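Local atomic coordinates of paenibacillus xanthan lyase (Paenibacillus, PDB entry 6F2P), a protein that degrades the bacterial polysaccharide xanthan as a family 8 polysaccharide lyase, probably breaking glycosidic bonds beside uronic acid units by beta-elimination. Residues Met370-Gln375 with Gly383-Ser388; Ser388-Asn393 with Ser455-Thr460; Thr481-Trp486 with Phe661-Pro666. All coordinates share one frame; numbering follows the deposited sequence.

Contact 1: residues Met370-Gln375 with Gly383-Ser388; sequences MDRAVQ and GLSMFS
A373 and L384 form a hydrogen-bonded antiparallel pair in the hairpin of strands 372-377 and 380-385. L384 N gives to A373 O at 2.9 Å and A373 N returns a bond to L384 O. On one sheet face A373 CB touches L384 CB at 4.0 Å. On the other face the side chains of R372 and S385 meet. The R372 chain bends about CB-CG (chi2 -70°), which carries its guanidinium over the neighbouring strand, where S385 OG lies above the flat group, 3.2 Å from R372 CZ. At the guanidinium edge, NH1 makes a nearly straight bond to D371 O and a weak one to M386 O. D371 O also accepts M386 N, so two donors grip it, the NH1 coming from above the carbonyl plane. NE of R372 binds M279 O and S385 OG binds T407 O, tying both to neighbouring loops. A leucine in place of R372 would probably leave M279 O without its donor, strip D371 O of one of its two, and remove the flat group beneath the S385 hydroxyl. Beyond the strand ends, S388 OG donates to the syn lone pair of D371 OD2 at 2.5 Å. The contact is buried throughout, yet side-chain contact thins toward the hairpin turn, where V374 pairs with G383, which has no side chain to offer. D371 and R372 both face F367 of edge strand 363-367, a G1 beta bulge; strand 411-415 lies along 380-385, and S469 of strand 466-474 packs on A373 and L384.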
loop_
_atom_site.group_PDB
_atom_site.type_symbol
_atom_site.label_atom_id
_atom_site.label_comp_id
_atom_site.label_asym_id
_atom_site.label_seq_id
_atom_site.Cartn_x
_atom_site.Cartn_y
_atom_site.Cartn_z
ATOM N N MET A 370 -2.002 -4.598 -1.347
ATOM C CA MET A 370 -2.121 -5.869 -0.649
ATOM C C MET A 370 -1.099 -6.037 0.474
ATOM O O MET A 370 -0.771 -7.163 0.856
ATOM C CB MET A 370 -2.006 -7.025 -1.637
ATOM C CG MET A 370 -0.645 -7.135 -2.272
ATOM S SD MET A 370 -0.637 -8.404 -3.539
ATOM C CE MET A 370 1.059 -8.337 -4.077
ATOM N N ASP A 371 -0.606 -4.922 1.003
ATOM C CA ASP A 371 0.374 -4.943 2.091
ATOM C C ASP A 371 1.548 -5.899 1.850
ATOM O O ASP A 371 1.844 -6.748 2.691
ATOM C CB ASP A 371 -0.307 -5.265 3.426
ATOM C CG ASP A 371 -1.291 -4.180 3.863
ATOM O OD1 ASP A 371 -1.258 -3.060 3.289
ATOM O OD2 ASP A 371 -2.095 -4.457 4.788
ATOM N N ARG A 372 2.197 -5.764 0.696
ATOM C CA ARG A 372 3.350 -6.600 0.364
ATOM C C ARG A 372 4.469 -5.749 -0.210
ATOM O O ARG A 372 4.237 -4.643 -0.701
ATOM C CB ARG A 372 2.976 -7.687 -0.646
ATOM C CG ARG A 372 1.960 -8.692 -0.142
ATOM C CD ARG A 372 2.560 -9.598 0.921
ATOM N NE ARG A 372 1.714 -10.761 1.203
ATOM C CZ ARG A 372 0.817 -10.822 2.182
ATOM N NH1 ARG A 372 0.638 -9.782 2.996
ATOM N NH2 ARG A 372 0.100 -11.926 2.353
ATOM N N ALA A 373 5.687 -6.272 -0.158
ATOM C CA ALA A 373 6.837 -5.576 -0.723
ATOM C C ALA A 373 7.854 -6.595 -1.232
ATOM O O ALA A 373 7.979 -7.699 -0.681
ATOM C CB ALA A 373 7.471 -4.659 0.311
ATOM N N VAL A 374 8.570 -6.226 -2.290
ATOM C CA VAL A 374 9.614 -7.082 -2.833
ATOM C C VAL A 374 10.886 -6.291 -3.115
ATOM O O VAL A 374 10.847 -5.229 -3.747
ATOM C CB VAL A 374 9.164 -7.794 -4.125
ATOM C CG1 VAL A 374 10.305 -8.596 -4.714
ATOM C CG2 VAL A 374 7.992 -8.701 -3.841
ATOM N N GLN A 375 12.005 -6.813 -2.619
ATOM C CA GLN A 375 13.310 -6.262 -2.931
ATOM C C GLN A 375 14.106 -7.278 -3.740
ATOM O O GLN A 375 14.379 -8.387 -3.279
ATOM C CB GLN A 375 14.062 -5.880 -1.656
ATOM C CG GLN A 375 15.505 -5.476 -1.887
ATOM C CD GLN A 375 15.643 -4.184 -2.678
ATOM O OE1 GLN A 375 15.298 -4.114 -3.862
ATOM N NE2 GLN A 375 16.155 -3.148 -2.021
ATOM N N GLY A 383 11.113 -10.952 0.154
ATOM C CA GLY A 383 9.684 -10.736 0.171
ATOM C C GLY A 383 9.255 -10.293 1.549
ATOM O O GLY A 383 9.804 -10.753 2.553
ATOM N N LEU A 384 8.276 -9.398 1.605
ATOM C CA LEU A 384 7.816 -8.900 2.890
ATOM C C LEU A 384 6.302 -9.014 3.001
ATOM O O LEU A 384 5.561 -8.492 2.157
ATOM C CB LEU A 384 8.269 -7.458 3.078
ATOM C CG LEU A 384 8.030 -6.849 4.453
ATOM C CD1 LEU A 384 8.902 -7.520 5.496
ATOM C CD2 LEU A 384 8.328 -5.393 4.388
ATOM N N SER A 385 5.851 -9.704 4.046
ATOM C CA SER A 385 4.433 -10.019 4.203
ATOM C C SER A 385 3.800 -9.382 5.437
ATOM O O SER A 385 4.112 -9.741 6.575
ATOM C CB SER A 385 4.228 -11.531 4.242
ATOM O OG SER A 385 2.865 -11.836 4.471
ATOM N N MET A 386 2.890 -8.446 5.204
ATOM C CA MET A 386 2.278 -7.704 6.288
ATOM C C MET A 386 0.762 -7.838 6.249
ATOM O O MET A 386 0.200 -8.409 5.311
ATOM C CB MET A 386 2.638 -6.222 6.159
ATOM C CG MET A 386 4.119 -5.938 6.129
ATOM S SD MET A 386 4.497 -4.226 5.704
ATOM C CE MET A 386 4.284 -4.241 3.918
ATOM N N PHE A 387 0.105 -7.300 7.271
ATOM C CA PHE A 387 -1.330 -7.087 7.207
ATOM C C PHE A 387 -1.734 -5.863 8.018
ATOM O O PHE A 387 -0.956 -5.356 8.823
ATOM C CB PHE A 387 -2.126 -8.355 7.567
ATOM C CG PHE A 387 -2.323 -8.583 9.043
ATOM C CD1 PHE A 387 -1.323 -9.152 9.817
ATOM C CD2 PHE A 387 -3.537 -8.291 9.643
ATOM C CE1 PHE A 387 -1.517 -9.388 11.175
ATOM C CE2 PHE A 387 -3.739 -8.531 10.996
ATOM C CZ PHE A 387 -2.724 -9.080 11.759
ATOM N N SER A 388 -2.938 -5.369 7.765
ATOM C CA SER A 388 -3.384 -4.116 8.346
ATOM C C SER A 388 -4.878 -4.186 8.568
ATOM O O SER A 388 -5.460 -5.265 8.574
ATOM C CB SER A 388 -3.082 -2.968 7.388
ATOM O OG SER A 388 -3.769 -3.146 6.158
#

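Contact 2: residues Ser388-Asn393 with Ser455-Thr460; sequences SSRIGN and SWAGGT
R390 reaches across to two carbonyls that flank a single turn, S455 O and A457 O, using a different nitrogen for each. R390 NH1 takes S455 O at 2.8 Å, with an N-H...O angle of 154°, arriving in the carbonyl plane on a lone pair. R390 NH2 takes A457 O by a weak bond of 2.9 Å, and the same nitrogen holds a salt bridge to D371. A bend about the CG-CD bond (chi3 -58°) turns the guanidinium so that its edge faces these oxygens. Between them W456 is the centre of an inverse gamma turn, in which A457 N gives a weak bond to S455 O, the atom that also receives NH1. The other segment is shaped by an ST turn: S388 OG accepts from R390 N at 3.0 Å, which fixes the backbone that launches the arginine. The same hydroxyl donates to D371 OD2 and sits above one face of the guanidinium, to one side of its centre. Loop 388-393 is thereby joined to the start of strand 457-462, the edge of the large antiparallel sheet in the super-sandwich domain. Apolar contact is slight, chiefly S388 CB against A457 CB at 3.7 Å. Where the contact is partly exposed, the S389 hydroxyl lies alongside S455, S389 OG to S455 CB 3.7 Å.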
loop_
_atom_site.group_PDB
_atom_site.type_symbol
_atom_site.label_atom_id
_atom_site.label_comp_id
_atom_site.label_asym_id
_atom_site.label_seq_id
_atom_site.Cartn_x
_atom_site.Cartn_y
_atom_site.Cartn_z
ATOM N N SER A 388 -2.938 -5.369 7.765
ATOM C CA SER A 388 -3.384 -4.116 8.346
ATOM C C SER A 388 -4.878 -4.186 8.568
ATOM O O SER A 388 -5.460 -5.265 8.574
ATOM C CB SER A 388 -3.082 -2.968 7.388
ATOM O OG SER A 388 -3.769 -3.146 6.158
ATOM N N SER A 389 -5.503 -3.029 8.726
ATOM C CA SER A 389 -6.949 -2.972 8.815
ATOM C C SER A 389 -7.577 -3.072 7.426
ATOM O O SER A 389 -8.801 -3.050 7.293
ATOM C CB SER A 389 -7.382 -1.677 9.485
ATOM O OG SER A 389 -6.981 -0.568 8.703
ATOM N N ARG A 390 -6.738 -3.174 6.397
ATOM C CA ARG A 390 -7.219 -3.318 5.024
ATOM C C ARG A 390 -7.027 -4.737 4.475
ATOM O O ARG A 390 -7.754 -5.173 3.577
ATOM C CB ARG A 390 -6.492 -2.352 4.101
ATOM C CG ARG A 390 -6.588 -0.899 4.474
ATOM C CD ARG A 390 -5.691 -0.086 3.553
ATOM N NE ARG A 390 -4.305 -0.541 3.624
ATOM C CZ ARG A 390 -3.400 -0.072 4.480
ATOM N NH1 ARG A 390 -3.720 0.880 5.352
ATOM N NH2 ARG A 390 -2.169 -0.561 4.460
ATOM N N ILE A 391 -6.037 -5.440 5.017
ATOM C CA ILE A 391 -5.624 -6.733 4.502
ATOM C C ILE A 391 -5.562 -7.746 5.635
ATOM O O ILE A 391 -4.961 -7.473 6.679
ATOM C CB ILE A 391 -4.233 -6.632 3.866
ATOM C CG1 ILE A 391 -4.279 -5.759 2.610
ATOM C CG2 ILE A 391 -3.686 -8.010 3.551
ATOM C CD1 ILE A 391 -4.939 -6.417 1.425
ATOM N N GLY A 392 -6.168 -8.916 5.419
ATOM C CA GLY A 392 -6.247 -9.949 6.436
ATOM C C GLY A 392 -4.933 -10.655 6.723
ATOM O O GLY A 392 -4.069 -10.765 5.846
ATOM N N ASN A 393 -4.783 -11.138 7.957
ATOM C CA ASN A 393 -3.541 -11.772 8.384
ATOM C C ASN A 393 -3.182 -12.980 7.526
ATOM O O ASN A 393 -2.108 -13.030 6.934
ATOM C CB ASN A 393 -3.557 -12.120 9.885
ATOM C CG ASN A 393 -4.870 -12.760 10.346
ATOM O OD1 ASN A 393 -5.688 -13.208 9.538
ATOM N ND2 ASN A 393 -5.065 -12.809 11.666
ATOM N N SER A 455 -3.792 0.645 10.816
ATOM C CA SER A 455 -3.774 1.010 9.405
ATOM C C SER A 455 -2.367 1.247 8.865
ATOM O O SER A 455 -2.166 1.305 7.650
ATOM C CB SER A 455 -4.600 2.274 9.191
ATOM O OG SER A 455 -4.130 3.312 10.035
ATOM N N TRP A 456 -1.401 1.399 9.764
ATOM C CA TRP A 456 -0.034 1.701 9.362
ATOM C C TRP A 456 0.632 0.441 8.836
ATOM O O TRP A 456 1.271 -0.302 9.577
ATOM C CB TRP A 456 0.763 2.252 10.548
ATOM C CG TRP A 456 1.867 3.252 10.232
ATOM C CD1 TRP A 456 1.989 4.508 10.757
ATOM C CD2 TRP A 456 3.003 3.074 9.357
ATOM N NE1 TRP A 456 3.116 5.126 10.265
ATOM C CE2 TRP A 456 3.757 4.272 9.406
ATOM C CE3 TRP A 456 3.453 2.027 8.542
ATOM C CZ2 TRP A 456 4.933 4.453 8.671
ATOM C CZ3 TRP A 456 4.624 2.207 7.809
ATOM C CH2 TRP A 456 5.352 3.414 7.880
ATOM N N ALA A 457 0.476 0.198 7.545
ATOM C CA ALA A 457 1.246 -0.833 6.878
ATOM C C ALA A 457 1.532 -0.351 5.465
ATOM O O ALA A 457 0.627 0.061 4.745
ATOM C CB ALA A 457 0.489 -2.139 6.857
ATOM N N GLY A 458 2.797 -0.384 5.076
ATOM C CA GLY A 458 3.179 0.050 3.751
ATOM C C GLY A 458 4.595 0.579 3.765
ATOM O O GLY A 458 5.420 0.137 4.572
ATOM N N GLY A 459 4.876 1.533 2.882
ATOM C CA GLY A 459 6.209 2.082 2.771
ATOM C C GLY A 459 6.391 2.931 1.536
ATOM O O GLY A 459 5.416 3.300 0.878
ATOM N N THR A 460 7.649 3.246 1.236
ATOM C CA THR A 460 8.000 4.056 0.079
ATOM C C THR A 460 9.381 3.667 -0.456
ATOM O O THR A 460 10.061 2.822 0.118
ATOM C CB THR A 460 7.961 5.565 0.397
ATOM O OG1 THR A 460 8.074 6.305 -0.820
ATOM C CG2 THR A 460 9.102 5.963 1.322
#

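Contact 3: residues Thr481-Trp486 with Phe661-Pro666; sequences TAKKSW and FWNDEP
W662 and K483 lie flat against each other: the aliphatic chain of the lysine crosses one face of the indole while the two side chains run past one another in opposite directions. K483 CG stands 3.6 Å from the centroid of the W662 six-membered ring and 11° off its normal, a CH-pi contact directly over the face. K483 leaves its backbone with CG anti to the carbonyl carbon (chi1 -74°) and stays extended from there on, so successive carbons follow the indole: K483 CB is 3.6 Å from W662 CZ2, K483 CD lies against CG of the tryptophan, and the amine ends beside W662 CB. The ring edge meets the strand as well, since S485 OG approaches W662 CZ2 near the ring plane at 3.7 Å. Q647 OE1 bonds both S485 OG and W662 NE1, a shared partner that probably helps to set the rotation of the indole. The interface joins two domains, strand 481-488 belonging to the super-sandwich and W662 to the loop that follows strand 656-661 in the C-terminal beta-sandwich, so one tryptophan reaches from the smaller sandwich onto the neighbouring large sheet. E472 of the adjacent strand touches both K483 and W662. The backbone of W662 is engaged too: a water accepts from K483 NZ at 3.0 Å and donates to W662 O at 3.2 Å, while the same amine bonds S644 O. N663 comes next; its amide swings back toward the lysine, N663 ND2 4.4 Å from K483 NZ. Beyond it, the chain bends away into solvent through an inverse gamma turn centred on D664, whose OD1 accepts from K677 N.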
loop_
_atom_site.group_PDB
_atom_site.type_symbol
_atom_site.label_atom_id
_atom_site.label_comp_id
_atom_site.label_asym_id
_atom_site.label_seq_id
_atom_site.Cartn_x
_atom_site.Cartn_y
_atom_site.Cartn_z
ATOM N N THR A 481 1.538 -5.989 20.513
ATOM C CA THR A 481 1.640 -4.959 19.499
ATOM C C THR A 481 3.107 -4.596 19.313
ATOM O O THR A 481 3.920 -4.767 20.226
ATOM C CB THR A 481 0.803 -3.730 19.888
ATOM O OG1 THR A 481 0.599 -2.896 18.743
ATOM C CG2 THR A 481 1.483 -2.952 21.003
ATOM N N ALA A 482 3.460 -4.126 18.123
ATOM C CA ALA A 482 4.850 -3.796 17.837
ATOM C C ALA A 482 4.988 -2.899 16.620
ATOM O O ALA A 482 4.122 -2.888 15.741
ATOM C CB ALA A 482 5.644 -5.059 17.630
ATOM N N LYS A 483 6.084 -2.146 16.575
ATOM C CA LYS A 483 6.433 -1.380 15.385
ATOM C C LYS A 483 7.676 -1.969 14.720
ATOM O O LYS A 483 8.798 -1.886 15.241
ATOM C CB LYS A 483 6.595 0.104 15.706
ATOM C CG LYS A 483 5.267 0.789 15.934
ATOM C CD LYS A 483 5.383 2.016 16.819
ATOM C CE LYS A 483 4.017 2.656 17.012
ATOM N NZ LYS A 483 4.074 3.925 17.781
ATOM N N LYS A 484 7.450 -2.590 13.568
ATOM C CA LYS A 484 8.490 -3.300 12.844
ATOM C C LYS A 484 8.760 -2.573 11.533
ATOM O O LYS A 484 7.826 -2.250 10.785
ATOM C CB LYS A 484 8.043 -4.738 12.570
ATOM C CG LYS A 484 7.580 -5.475 13.811
ATOM C CD LYS A 484 6.761 -6.728 13.477
ATOM C CE LYS A 484 7.582 -7.753 12.691
ATOM N NZ LYS A 484 8.664 -8.385 13.496
ATOM N N SER A 485 10.035 -2.314 11.260
ATOM C CA SER A 485 10.414 -1.598 10.051
ATOM C C SER A 485 11.488 -2.356 9.290
ATOM O O SER A 485 12.332 -3.022 9.880
ATOM C CB SER A 485 10.897 -0.184 10.389
ATOM O OG SER A 485 9.840 0.610 10.904
ATOM N N TRP A 486 11.447 -2.257 7.971
ATOM C CA TRP A 486 12.455 -2.901 7.149
ATOM C C TRP A 486 13.103 -1.867 6.223
ATOM O O TRP A 486 12.426 -0.980 5.699
ATOM C CB TRP A 486 11.845 -4.066 6.367
ATOM C CG TRP A 486 11.260 -5.145 7.245
ATOM C CD1 TRP A 486 11.894 -6.271 7.706
ATOM C CD2 TRP A 486 9.925 -5.199 7.768
ATOM N NE1 TRP A 486 11.033 -7.017 8.483
ATOM C CE2 TRP A 486 9.818 -6.385 8.532
ATOM C CE3 TRP A 486 8.808 -4.363 7.661
ATOM C CZ2 TRP A 486 8.636 -6.753 9.186
ATOM C CZ3 TRP A 486 7.636 -4.728 8.319
ATOM C CH2 TRP A 486 7.561 -5.916 9.071
ATOM N N PHE A 661 7.691 7.326 10.214
ATOM C CA PHE A 661 7.112 8.180 11.247
ATOM C C PHE A 661 5.795 7.590 11.759
ATOM O O PHE A 661 4.851 7.395 10.984
ATOM C CB PHE A 661 6.831 9.570 10.681
ATOM C CG PHE A 661 8.062 10.380 10.391
ATOM C CD1 PHE A 661 8.681 11.107 11.395
ATOM C CD2 PHE A 661 8.586 10.441 9.110
ATOM C CE1 PHE A 661 9.814 11.873 11.133
ATOM C CE2 PHE A 661 9.712 11.202 8.841
ATOM C CZ PHE A 661 10.323 11.920 9.854
ATOM N N TRP A 662 5.724 7.337 13.063
ATOM C CA TRP A 662 4.599 6.604 13.652
ATOM C C TRP A 662 3.454 7.456 14.204
ATOM O O TRP A 662 2.364 6.937 14.459
ATOM C CB TRP A 662 5.105 5.662 14.748
ATOM C CG TRP A 662 5.954 4.559 14.213
ATOM C CD1 TRP A 662 7.296 4.401 14.385
ATOM C CD2 TRP A 662 5.522 3.463 13.398
ATOM N NE1 TRP A 662 7.728 3.272 13.732
ATOM C CE2 TRP A 662 6.656 2.677 13.121
ATOM C CE3 TRP A 662 4.283 3.064 12.885
ATOM C CZ2 TRP A 662 6.590 1.517 12.349
ATOM C CZ3 TRP A 662 4.220 1.913 12.121
ATOM C CH2 TRP A 662 5.367 1.156 11.857
ATOM N N ASN A 663 3.692 8.750 14.396
ATOM C CA ASN A 663 2.705 9.602 15.052
ATOM C C ASN A 663 2.217 10.754 14.184
ATOM O O ASN A 663 2.925 11.221 13.289
ATOM C CB ASN A 663 3.259 10.146 16.369
ATOM C CG ASN A 663 3.684 9.047 17.323
ATOM O OD1 ASN A 663 4.824 9.023 17.781
ATOM N ND2 ASN A 663 2.768 8.133 17.633
ATOM N N ASP A 664 1.000 11.211 14.454
ATOM C CA ASP A 664 0.466 12.359 13.743
ATOM C C ASP A 664 0.777 13.666 14.484
ATOM O O ASP A 664 -0.092 14.524 14.660
ATOM C CB ASP A 664 -1.041 12.202 13.511
ATOM C CG ASP A 664 -1.366 11.340 12.301
ATOM O OD1 ASP A 664 -0.495 11.182 11.415
ATOM O OD2 ASP A 664 -2.506 10.833 12.227
ATOM N N GLU A 665 2.023 13.799 14.928
ATOM C CA GLU A 665 2.505 15.034 15.534
ATOM C C GLU A 665 3.830 15.382 14.870
ATOM O O GLU A 665 4.483 14.500 14.307
ATOM C CB GLU A 665 2.678 14.869 17.048
ATOM C CG GLU A 665 3.574 13.701 17.447
ATOM C CD GLU A 665 3.811 13.599 18.953
ATOM O OE1 GLU A 665 2.974 12.996 19.658
ATOM O OE2 GLU A 665 4.847 14.112 19.433
ATOM N N PRO A 666 4.219 16.668 14.897
ATOM C CA PRO A 666 5.544 17.072 14.407
ATOM C C PRO A 666 6.667 16.244 15.026
ATOM O O PRO A 666 6.750 16.145 16.248
ATOM C CB PRO A 666 5.643 18.526 14.862
ATOM C CG PRO A 666 4.246 19.008 14.786
ATOM C CD PRO A 666 3.386 17.838 15.223
HETATM O O HOH W 1 1.513 5.250 17.095
#

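Contact 1 is wholly buried; contact 2 is partly exposed, while contact 3 buries its tryptophan but leaves the lysine partly open. The chemistry follows position: beta pairing reinforced by an arginine in the hairpin, arginine-to-carbonyl bonds where a loop meets a sheet edge, and CH-pi packing with a water bridge between two domains. Contacts 1 and 2 share S388 and the charge pair D371-R390, and M370 of the first packs on I391 of the second. Contacts 2 and 3 rest on the same nine-stranded sheet, on strands 457-462 and 481-488, and W456 packs against W662. L384 of contact 1 meets W486 of contact 3.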